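PDB 3NPG: uncharacterized DUF364 family protein from Pyrococcus horikoshii, which is of unknown function but belongs to a family of putative heavy-metal chelation proteins, and so may bind metal ions. Local coordinates for residues K11-M15 with I71-D75; G39-L45 with S93-I97; A44-A48 with V86-A91; A172-V176 with I195-G200. All coordinates share one frame; numbering follows the deposited sequence.

Contact 1 of 4, residues K11-M15 with I71-D75; sequences KKKAM and IDKAD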
loop_
_atom_site.group_PDB
_atom_site.type_symbol
_atom_site.label_atom_id
_atom_site.label_comp_id
_atom_site.label_asym_id
_atom_site.label_seq_id
_atom_site.Cartn_x
_atom_site.Cartn_y
_atom_site.Cartn_z
ATOM N N LYS A 11 -24.783 14.335 11.566
ATOM C CA LYS A 11 -25.360 14.919 10.347
ATOM C C LYS A 11 -26.802 15.401 10.558
ATOM O O LYS A 11 -27.190 16.422 9.995
ATOM C CB LYS A 11 -25.257 13.947 9.141
ATOM C CG LYS A 11 -26.241 12.790 9.178
ATOM C CD LYS A 11 -26.607 12.331 7.802
ATOM C CE LYS A 11 -27.633 11.232 7.838
ATOM N NZ LYS A 11 -28.035 10.816 6.472
ATOM N N LYS A 12 -27.582 14.681 11.400
ATOM C CA LYS A 12 -28.967 15.054 11.717
ATOM C C LYS A 12 -29.002 16.405 12.434
ATOM O O LYS A 12 -29.856 17.239 12.132
ATOM C CB LYS A 12 -29.639 13.975 12.588
ATOM C CG LYS A 12 -29.978 12.698 11.847
ATOM C CD LYS A 12 -30.328 11.583 12.836
ATOM C CE LYS A 12 -30.652 10.268 12.167
ATOM N NZ LYS A 12 -29.488 9.708 11.431
ATOM N N LYS A 13 -28.049 16.631 13.360
ATOM C CA LYS A 13 -27.938 17.890 14.099
ATOM C C LYS A 13 -27.437 19.008 13.184
ATOM O O LYS A 13 -27.908 20.142 13.282
ATOM C CB LYS A 13 -26.980 17.734 15.302
ATOM C CG LYS A 13 -27.466 16.780 16.386
ATOM C CD LYS A 13 -26.425 16.649 17.497
ATOM C CE LYS A 13 -26.866 15.719 18.600
ATOM N N ALA A 14 -26.462 18.689 12.303
ATOM C CA ALA A 14 -25.850 19.655 11.378
ATOM C C ALA A 14 -26.829 20.137 10.298
ATOM O O ALA A 14 -26.762 21.295 9.890
ATOM C CB ALA A 14 -24.613 19.049 10.733
HETATM N N MSE A 15 -27.742 19.249 9.837
HETATM C CA MSE A 15 -28.735 19.605 8.814
HETATM C C MSE A 15 -29.764 20.606 9.332
HETATM O O MSE A 15 -30.325 21.372 8.549
HETATM C CB MSE A 15 -29.419 18.359 8.256
HETATM C CG MSE A 15 -28.616 17.684 7.175
HETATM SE SE MSE A 15 -29.499 16.141 6.413
HETATM C CE MSE A 15 -29.500 14.973 7.953
ATOM N N ILE A 71 -24.248 17.008 3.538
ATOM C CA ILE A 71 -24.372 16.569 4.942
ATOM C C ILE A 71 -25.121 15.234 5.067
ATOM O O ILE A 71 -24.745 14.402 5.890
ATOM C CB ILE A 71 -24.998 17.690 5.844
ATOM C CG1 ILE A 71 -24.183 19.004 5.745
ATOM C CG2 ILE A 71 -25.111 17.225 7.308
ATOM C CD1 ILE A 71 -24.890 20.234 6.303
ATOM N N ASP A 72 -26.156 15.019 4.234
ATOM C CA ASP A 72 -26.924 13.769 4.261
ATOM C C ASP A 72 -26.045 12.564 3.883
ATOM O O ASP A 72 -26.273 11.458 4.375
ATOM C CB ASP A 72 -28.144 13.862 3.329
ATOM C CG ASP A 72 -29.040 12.638 3.375
ATOM O OD1 ASP A 72 -29.409 12.215 4.492
ATOM O OD2 ASP A 72 -29.372 12.105 2.292
ATOM N N LYS A 73 -25.016 12.794 3.043
ATOM C CA LYS A 73 -24.116 11.739 2.571
ATOM C C LYS A 73 -22.885 11.546 3.489
ATOM O O LYS A 73 -21.915 10.914 3.080
ATOM C CB LYS A 73 -23.667 12.025 1.121
ATOM C CG LYS A 73 -24.822 12.074 0.108
ATOM C CD LYS A 73 -25.325 10.692 -0.254
ATOM C CE LYS A 73 -26.499 10.749 -1.187
ATOM N NZ LYS A 73 -26.124 11.316 -2.506
ATOM N N ALA A 74 -22.944 12.063 4.736
ATOM C CA ALA A 74 -21.840 11.924 5.689
ATOM C C ALA A 74 -21.713 10.492 6.202
ATOM O O ALA A 74 -20.606 10.048 6.491
ATOM C CB ALA A 74 -22.028 12.876 6.851
ATOM N N ASP A 75 -22.845 9.767 6.321
ATOM C CA ASP A 75 -22.838 8.380 6.799
ATOM C C ASP A 75 -22.879 7.374 5.625
ATOM O O ASP A 75 -23.303 6.222 5.804
ATOM C CB ASP A 75 -24.000 8.133 7.790
ATOM C CG ASP A 75 -25.385 8.411 7.222
ATOM O OD1 ASP A 75 -25.476 9.107 6.185
ATOM O OD2 ASP A 75 -26.377 7.972 7.840
#
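The carboxylates of Asp72 and Asp75 share the amine of Lys11, and they meet it differently. Lys11 NZ stands above the Asp72 carboxylate plane, 46° out of it and 2.8 Å from Asp72 OD1. The Asp75 group is approached on the syn side of one oxygen, 32° out of its plane, with Lys11 NZ 3.1 Å from Asp75 OD1. Asp75 OD2 has a separate partner, Ser8 OG. A third bond goes to the main chain: Lys11 NZ lies 2.8 Å from Asp72 O, in the carbonyl plane and on a lone pair. The Lys11 chain is extended beyond CG, which carries Lys11 CD past Ile71 O at 3.4 Å and brings the amine to these three oxygens. A leucine here lacks the amine and would probably leave the two carboxylates without the positive charge that joins them. Beside this network lies an apolar patch. Met15, present as selenomethionine, runs antiparallel alongside Ile71, with Met15 CG 3.5 Å from Ile71 CG2. Ala14 CB reaches the same methyl. Ile71 and Ala74 also rest on Ile89, so helix 6-17 and the end of helix 67-72 meet against helix 79-96.

Contact 2 of 4, residues G39-L45 with S93-I97; sequences GIEGRAL and SQYYI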
loop_
_atom_site.group_PDB
_atom_site.type_symbol
_atom_site.label_atom_id
_atom_site.label_comp_id
_atom_site.label_asym_id
_atom_site.label_seq_id
_atom_site.Cartn_x
_atom_site.Cartn_y
_atom_site.Cartn_z
ATOM N N GLY A 39 -23.471 32.627 4.805
ATOM C CA GLY A 39 -24.657 33.025 5.543
ATOM C C GLY A 39 -24.849 34.526 5.537
ATOM O O GLY A 39 -24.152 35.243 4.807
ATOM N N ILE A 40 -25.771 35.018 6.363
ATOM C CA ILE A 40 -26.052 36.453 6.466
ATOM C C ILE A 40 -24.870 37.224 7.108
ATOM O O ILE A 40 -24.623 38.374 6.746
ATOM C CB ILE A 40 -27.406 36.685 7.211
ATOM C CG1 ILE A 40 -28.624 36.259 6.328
ATOM C CG2 ILE A 40 -27.548 38.105 7.696
ATOM C CD1 ILE A 40 -28.855 37.135 4.971
ATOM N N GLU A 41 -24.101 36.555 7.994
ATOM C CA GLU A 41 -22.957 37.172 8.677
ATOM C C GLU A 41 -21.664 37.120 7.852
ATOM O O GLU A 41 -20.768 37.934 8.069
ATOM C CB GLU A 41 -22.741 36.541 10.050
ATOM C CG GLU A 41 -23.803 36.925 11.059
ATOM C CD GLU A 41 -23.811 36.056 12.294
ATOM O OE1 GLU A 41 -22.942 36.262 13.170
ATOM O OE2 GLU A 41 -24.682 35.160 12.387
ATOM N N GLY A 42 -21.577 36.163 6.927
ATOM C CA GLY A 42 -20.404 36.008 6.067
ATOM C C GLY A 42 -20.162 34.582 5.604
ATOM O O GLY A 42 -21.093 33.773 5.557
ATOM N N ARG A 43 -18.895 34.261 5.263
ATOM C CA ARG A 43 -18.518 32.932 4.764
ATOM C C ARG A 43 -17.759 32.096 5.809
ATOM O O ARG A 43 -17.176 32.647 6.749
ATOM C CB ARG A 43 -17.687 33.052 3.472
ATOM C CG ARG A 43 -18.498 33.464 2.258
ATOM C CD ARG A 43 -17.653 33.504 1.005
ATOM N NE ARG A 43 -18.459 33.817 -0.175
ATOM C CZ ARG A 43 -17.967 33.906 -1.406
ATOM N NH1 ARG A 43 -16.672 33.710 -1.627
ATOM N NH2 ARG A 43 -18.768 34.189 -2.426
ATOM N N ALA A 44 -17.753 30.760 5.626
ATOM C CA ALA A 44 -17.034 29.834 6.507
ATOM C C ALA A 44 -16.479 28.670 5.703
ATOM O O ALA A 44 -17.164 28.145 4.817
ATOM C CB ALA A 44 -17.958 29.317 7.596
ATOM N N LEU A 45 -15.237 28.270 5.993
ATOM C CA LEU A 45 -14.598 27.177 5.272
ATOM C C LEU A 45 -14.405 25.954 6.165
ATOM O O LEU A 45 -13.759 26.036 7.207
ATOM C CB LEU A 45 -13.254 27.638 4.671
ATOM C CG LEU A 45 -12.575 26.682 3.674
ATOM C CD1 LEU A 45 -13.443 26.450 2.444
ATOM C CD2 LEU A 45 -11.240 27.215 3.256
ATOM N N SER A 93 -20.319 24.167 11.025
ATOM C CA SER A 93 -19.796 24.307 12.381
ATOM C C SER A 93 -18.913 25.536 12.529
ATOM O O SER A 93 -19.044 26.263 13.502
ATOM C CB SER A 93 -19.017 23.061 12.779
ATOM O OG SER A 93 -19.828 21.898 12.719
ATOM N N GLN A 94 -18.017 25.777 11.552
ATOM C CA GLN A 94 -17.088 26.922 11.574
ATOM C C GLN A 94 -17.813 28.271 11.465
ATOM O O GLN A 94 -17.279 29.296 11.898
ATOM C CB GLN A 94 -16.019 26.780 10.477
ATOM C CG GLN A 94 -15.034 25.643 10.735
ATOM C CD GLN A 94 -14.110 25.945 11.884
ATOM O OE1 GLN A 94 -13.172 26.717 11.754
ATOM N NE2 GLN A 94 -14.333 25.305 13.021
ATOM N N TYR A 95 -19.036 28.267 10.912
ATOM C CA TYR A 95 -19.869 29.461 10.831
ATOM C C TYR A 95 -20.474 29.780 12.210
ATOM O O TYR A 95 -20.550 30.949 12.590
ATOM C CB TYR A 95 -20.989 29.262 9.782
ATOM C CG TYR A 95 -21.861 30.484 9.568
ATOM C CD1 TYR A 95 -21.515 31.459 8.637
ATOM C CD2 TYR A 95 -23.067 30.629 10.243
ATOM C CE1 TYR A 95 -22.330 32.572 8.416
ATOM C CE2 TYR A 95 -23.887 31.738 10.035
ATOM C CZ TYR A 95 -23.513 32.710 9.123
ATOM O OH TYR A 95 -24.326 33.798 8.915
ATOM N N TYR A 96 -20.875 28.733 12.968
ATOM C CA TYR A 96 -21.545 28.895 14.256
ATOM C C TYR A 96 -20.632 28.660 15.481
ATOM O O TYR A 96 -21.090 28.823 16.618
ATOM C CB TYR A 96 -22.782 27.986 14.329
ATOM C CG TYR A 96 -23.865 28.349 13.339
ATOM C CD1 TYR A 96 -24.619 29.508 13.495
ATOM C CD2 TYR A 96 -24.193 27.497 12.292
ATOM C CE1 TYR A 96 -25.639 29.834 12.606
ATOM C CE2 TYR A 96 -25.216 27.809 11.401
ATOM C CZ TYR A 96 -25.933 28.984 11.557
ATOM O OH TYR A 96 -26.941 29.303 10.684
ATOM N N ILE A 97 -19.351 28.295 15.257
ATOM C CA ILE A 97 -18.408 27.999 16.355
ATOM C C ILE A 97 -18.168 29.206 17.292
ATOM O O ILE A 97 -17.880 30.310 16.824
ATOM C CB ILE A 97 -17.067 27.373 15.824
ATOM C CG1 ILE A 97 -16.239 26.736 16.967
ATOM C CG2 ILE A 97 -16.234 28.389 15.015
ATOM C CD1 ILE A 97 -16.671 25.356 17.365
#
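Gly39 lies against the phenol end of Tyr95, with Gly39 CA 3.5 Å from Tyr95 OH. It comes in obliquely to the ring. A side chain on Gly39 would run into the hydroxyl. At Ile40 the backbone N is near Tyr95 OH, but the angle is too poor for a hydrogen bond. Glu41 makes that bond instead: its backbone N donates to Tyr95 OH at 2.9 Å, nearly straight at 164°. The Glu41 side chain crosses the end of the ring, with Glu41 CB 3.4 Å from Tyr95 OH. Its carboxylate plane is turned 69° from the ring.

Residues 39-42 form the turn of a beta hairpin that links strands 32-38 and 43-49 of the antiparallel sheet. Within the turn Gly39 N bonds to Gly42 O at 2.7 Å. Gly42 adopts phi/psi values where a CB would press on the preceding carbonyl. Its own carbonyl comes to the ring edge, with Gly42 O 3.3 Å from Tyr95 CE1.

In the strand, Ala44 CB sits near the ring plane at the base of the tyrosine, 3.7 Å from Tyr95 CB. Tyr95 CG is anti to the backbone N (chi1 -177°), which sends the ring from the helix end out to the turn. The Leu45 side chain leaves on the other side of the strand and packs on Leu230 and other residues of helix 223-232. Its carbonyl still meets the other segment, with Leu45 O 3.8 Å from Gln94 CG. The amide end of Gln94 leads off to Gln201 O.

Contact 3 of 4, residues A44-A48 with V86-A91; sequences ALGVA and VAAINA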
loop_
_atom_site.group_PDB
_atom_site.type_symbol
_atom_site.label_atom_id
_atom_site.label_comp_id
_atom_site.label_asym_id
_atom_site.label_seq_id
_atom_site.Cartn_x
_atom_site.Cartn_y
_atom_site.Cartn_z
ATOM N N ALA A 44 -17.753 30.760 5.626
ATOM C CA ALA A 44 -17.034 29.834 6.507
ATOM C C ALA A 44 -16.479 28.670 5.703
ATOM O O ALA A 44 -17.164 28.145 4.817
ATOM C CB ALA A 44 -17.958 29.317 7.596
ATOM N N LEU A 45 -15.237 28.270 5.993
ATOM C CA LEU A 45 -14.598 27.177 5.272
ATOM C C LEU A 45 -14.405 25.954 6.165
ATOM O O LEU A 45 -13.759 26.036 7.207
ATOM C CB LEU A 45 -13.254 27.638 4.671
ATOM C CG LEU A 45 -12.575 26.682 3.674
ATOM C CD1 LEU A 45 -13.443 26.450 2.444
ATOM C CD2 LEU A 45 -11.240 27.215 3.256
ATOM N N GLY A 46 -14.996 24.843 5.758
ATOM C CA GLY A 46 -14.861 23.578 6.460
ATOM C C GLY A 46 -14.011 22.602 5.682
ATOM O O GLY A 46 -14.096 22.550 4.448
ATOM N N VAL A 47 -13.148 21.845 6.387
ATOM C CA VAL A 47 -12.258 20.882 5.737
ATOM C C VAL A 47 -12.380 19.494 6.341
ATOM O O VAL A 47 -12.777 19.355 7.495
ATOM C CB VAL A 47 -10.775 21.363 5.692
ATOM C CG1 VAL A 47 -10.619 22.598 4.811
ATOM C CG2 VAL A 47 -10.231 21.622 7.094
ATOM N N ALA A 48 -12.062 18.462 5.548
ATOM C CA ALA A 48 -12.031 17.075 6.006
ATOM C C ALA A 48 -10.931 16.347 5.268
ATOM O O ALA A 48 -10.885 16.397 4.035
ATOM C CB ALA A 48 -13.369 16.402 5.752
ATOM N N VAL A 86 -18.505 15.353 5.789
ATOM C CA VAL A 86 -17.812 15.810 7.003
ATOM C C VAL A 86 -17.256 17.238 6.805
ATOM O O VAL A 86 -17.405 18.079 7.692
ATOM C CB VAL A 86 -16.712 14.807 7.444
ATOM C CG1 VAL A 86 -15.845 15.387 8.557
ATOM C CG2 VAL A 86 -17.327 13.478 7.875
ATOM N N ALA A 87 -16.685 17.528 5.607
ATOM C CA ALA A 87 -16.196 18.878 5.273
ATOM C C ALA A 87 -17.343 19.891 5.302
ATOM O O ALA A 87 -17.149 21.024 5.735
ATOM C CB ALA A 87 -15.533 18.876 3.905
ATOM N N ALA A 88 -18.555 19.459 4.889
ATOM C CA ALA A 88 -19.757 20.298 4.915
ATOM C C ALA A 88 -20.259 20.503 6.347
ATOM O O ALA A 88 -20.693 21.602 6.685
ATOM C CB ALA A 88 -20.849 19.680 4.060
ATOM N N ILE A 89 -20.198 19.440 7.195
ATOM C CA ILE A 89 -20.576 19.544 8.619
ATOM C C ILE A 89 -19.636 20.530 9.321
ATOM O O ILE A 89 -20.092 21.378 10.089
ATOM C CB ILE A 89 -20.573 18.139 9.318
ATOM C CG1 ILE A 89 -21.685 17.238 8.757
ATOM C CG2 ILE A 89 -20.698 18.279 10.855
ATOM C CD1 ILE A 89 -21.588 15.792 9.176
ATOM N N ASN A 90 -18.326 20.453 9.001
ATOM C CA ASN A 90 -17.320 21.360 9.542
ATOM C C ASN A 90 -17.536 22.793 9.050
ATOM O O ASN A 90 -17.338 23.735 9.814
ATOM C CB ASN A 90 -15.917 20.876 9.187
ATOM C CG ASN A 90 -15.538 19.577 9.859
ATOM O OD1 ASN A 90 -16.090 19.193 10.895
ATOM N ND2 ASN A 90 -14.562 18.886 9.300
ATOM N N ALA A 91 -17.967 22.957 7.777
ATOM C CA ALA A 91 -18.255 24.275 7.203
ATOM C C ALA A 91 -19.368 24.966 7.978
ATOM O O ALA A 91 -19.207 26.117 8.394
ATOM C CB ALA A 91 -18.644 24.132 5.742
#
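Gly46, on an edge strand of the three-stranded antiparallel sheet, meets Ala87 and Ala91 of the helix that packs on that sheet. The segment axes of strand 44-48 and helix 86-91 approach to 5.7 Å and run roughly antiparallel, at 146°. Such closeness depends on small residues. Gly46 CA makes a CA-H...O contact with Ala87 O at 3.5 Å, and Ala91 CB lies 3.7 Å from Gly46 N. A side chain on Gly46 would clash with the helix backbone. Two residues on, on the same side of the strand, Ala48 CB touches Ala87 CB at 3.8 Å and Val86 CG1 at 3.9 Å. At the other end of the strand segment Ala44 CB lies 3.5 Å from Ala91 O.

The polar link is Asn90 ND2 to Val47 O, 2.6 Å. The oxygen lies in the Asn90 amide plane, while the donor is tilted 26° from the carbonyl plane. Asn90 CG is anti to the carbonyl carbon (chi1 -67°), and from there the amide reaches the strand. Asn90 ND2 also bonds Thr199 O, and Gln201 OE1 takes Val47 N. Side-chain amides thus satisfy the buried backbone groups of Val47 on this edge strand.

Contact 4 of 4, residues A172-V176 with I195-G200; sequences ASCIV and ITGPTG. With ACT (acetate ion), chain E.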
loop_
_atom_site.group_PDB
_atom_site.type_symbol
_atom_site.label_atom_id
_atom_site.label_comp_id
_atom_site.label_asym_id
_atom_site.label_seq_id
_atom_site.Cartn_x
_atom_site.Cartn_y
_atom_site.Cartn_z
ATOM N N ALA A 172 -8.293 13.515 13.907
ATOM C CA ALA A 172 -9.665 13.844 13.538
ATOM C C ALA A 172 -10.129 13.116 12.259
ATOM O O ALA A 172 -11.326 13.101 11.958
ATOM C CB ALA A 172 -9.812 15.343 13.383
ATOM N N SER A 173 -9.189 12.442 11.555
ATOM C CA SER A 173 -9.494 11.651 10.365
ATOM C C SER A 173 -10.278 10.382 10.732
ATOM O O SER A 173 -10.804 9.714 9.847
ATOM C CB SER A 173 -8.213 11.288 9.619
ATOM O OG SER A 173 -7.356 10.484 10.414
ATOM N N CYS A 174 -10.386 10.072 12.045
ATOM C CA CYS A 174 -11.180 8.933 12.518
ATOM C C CYS A 174 -12.681 9.203 12.305
ATOM O O CYS A 174 -13.492 8.278 12.352
ATOM C CB CYS A 174 -10.863 8.606 13.980
ATOM S SG CYS A 174 -11.314 9.909 15.155
ATOM N N ILE A 175 -13.033 10.469 12.012
ATOM C CA ILE A 175 -14.405 10.870 11.710
ATOM C C ILE A 175 -14.767 10.480 10.251
ATOM O O ILE A 175 -15.847 9.941 10.013
ATOM C CB ILE A 175 -14.600 12.394 11.982
ATOM C CG1 ILE A 175 -14.332 12.732 13.477
ATOM C CG2 ILE A 175 -15.997 12.859 11.548
ATOM C CD1 ILE A 175 -14.214 14.260 13.791
ATOM N N VAL A 176 -13.830 10.692 9.297
ATOM C CA VAL A 176 -14.070 10.372 7.888
ATOM C C VAL A 176 -13.996 8.864 7.568
ATOM O O VAL A 176 -14.743 8.395 6.708
ATOM C CB VAL A 176 -13.227 11.239 6.891
ATOM C CG1 VAL A 176 -13.844 12.613 6.705
ATOM C CG2 VAL A 176 -11.780 11.358 7.338
ATOM N N ILE A 195 -9.743 14.694 20.073
ATOM C CA ILE A 195 -9.851 14.514 18.621
ATOM C C ILE A 195 -9.143 15.697 17.948
ATOM O O ILE A 195 -9.632 16.826 18.013
ATOM C CB ILE A 195 -11.346 14.368 18.176
ATOM C CG1 ILE A 195 -12.096 13.277 19.010
ATOM C CG2 ILE A 195 -11.464 14.108 16.675
ATOM C CD1 ILE A 195 -11.435 11.847 19.019
ATOM N N THR A 196 -7.921 15.462 17.437
ATOM C CA THR A 196 -7.066 16.534 16.930
ATOM C C THR A 196 -6.933 16.558 15.410
ATOM O O THR A 196 -6.805 15.509 14.776
ATOM C CB THR A 196 -5.698 16.522 17.642
ATOM O OG1 THR A 196 -4.955 17.676 17.247
ATOM C CG2 THR A 196 -4.893 15.258 17.352
ATOM N N GLY A 197 -6.889 17.768 14.851
ATOM C CA GLY A 197 -6.704 17.975 13.421
ATOM C C GLY A 197 -7.747 18.871 12.785
ATOM O O GLY A 197 -8.837 19.056 13.335
ATOM N N PRO A 198 -7.466 19.387 11.560
ATOM C CA PRO A 198 -8.456 20.257 10.877
ATOM C C PRO A 198 -9.823 19.593 10.619
ATOM O O PRO A 198 -10.810 20.299 10.462
ATOM C CB PRO A 198 -7.754 20.634 9.564
ATOM C CG PRO A 198 -6.308 20.450 9.834
ATOM C CD PRO A 198 -6.209 19.294 10.793
ATOM N N THR A 199 -9.883 18.239 10.589
ATOM C CA THR A 199 -11.158 17.525 10.389
ATOM C C THR A 199 -12.058 17.624 11.669
ATOM O O THR A 199 -13.267 17.360 11.605
ATOM C CB THR A 199 -10.901 16.060 9.936
ATOM O OG1 THR A 199 -9.893 16.045 8.918
ATOM C CG2 THR A 199 -12.160 15.374 9.426
ATOM N N GLY A 200 -11.462 18.063 12.780
ATOM C CA GLY A 200 -12.169 18.241 14.044
ATOM C C GLY A 200 -12.778 19.622 14.209
ATOM O O GLY A 200 -12.975 20.084 15.335
HETATM C C ACT E . -6.936 15.634 10.353
HETATM O O ACT E . -7.896 15.046 10.738
HETATM O OXT ACT E . -7.058 16.363 9.431
HETATM C CH3 ACT E . -5.578 15.431 11.023
#
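Ala172 and Thr199 help to form a small pocket that holds an acetate ion, probably from the crystallisation liquor. Thr199 OG1 lies 2.9 Å from both acetate O and acetate OXT. The same hydroxyl is hydrogen-bonded to Met49 N of the other sheet, and Tyr32 OH also bonds the acetate. Ser173 N is near, 3.0 Å from acetate O. A valine in place of this threonine lacks the hydroxyl and would probably leave both Met49 N and the acetate without their Thr199 partner.

The pocket lies at the C-terminal ends of the neighbouring parallel strands 167-171 and 192-196. This is where ligands usually bind in Rossmann-like domains, and this part of the protein is probably related to them. The two segments are tied where the strands end: Ala172 N donates to Thr196 O at 2.6 Å. At Gly197 a side chain would clash with the acetate methyl.

Away from the hydroxyl the contact is mainly apolar. Ala172 CB fits between Thr199 CB at 3.7 Å and Ile195 CG2 at 3.9 Å. Thr199 CG2 is anti to the backbone N, which turns this methyl to Ala172 O, 3.5 Å away, while the hydroxyl faces the ion. Ile175 crosses Ile195 obliquely, with Ile175 CD1 4.0 Å from Ile195 CG2. Both isoleucines also touch Leu180 of helix 180-186.

How the contacts relate
From the N terminus, contact 1 opens first, on helix 6-17. Contacts 2 and 3 open next, on strand 43-49, where they share Ala44 and Leu45. Contact 1 then closes at residues 71-75, before the others do, so it crosses both. Contacts 3 and 2 close in that order on helix 79-96. Together the three bind that helix, the hairpin and the first helices into one N-terminal unit. Contacts 1 and 3 touch, through Ile71 against Ala88 and Ala14 against Ile89. Contact 4 follows in series and closes the helical connection between the adjacent parallel strands 167-171 and 192-196. It meets contact 3, where Val86 packs on Val176 and Val47 on Pro198, joining the two family regions.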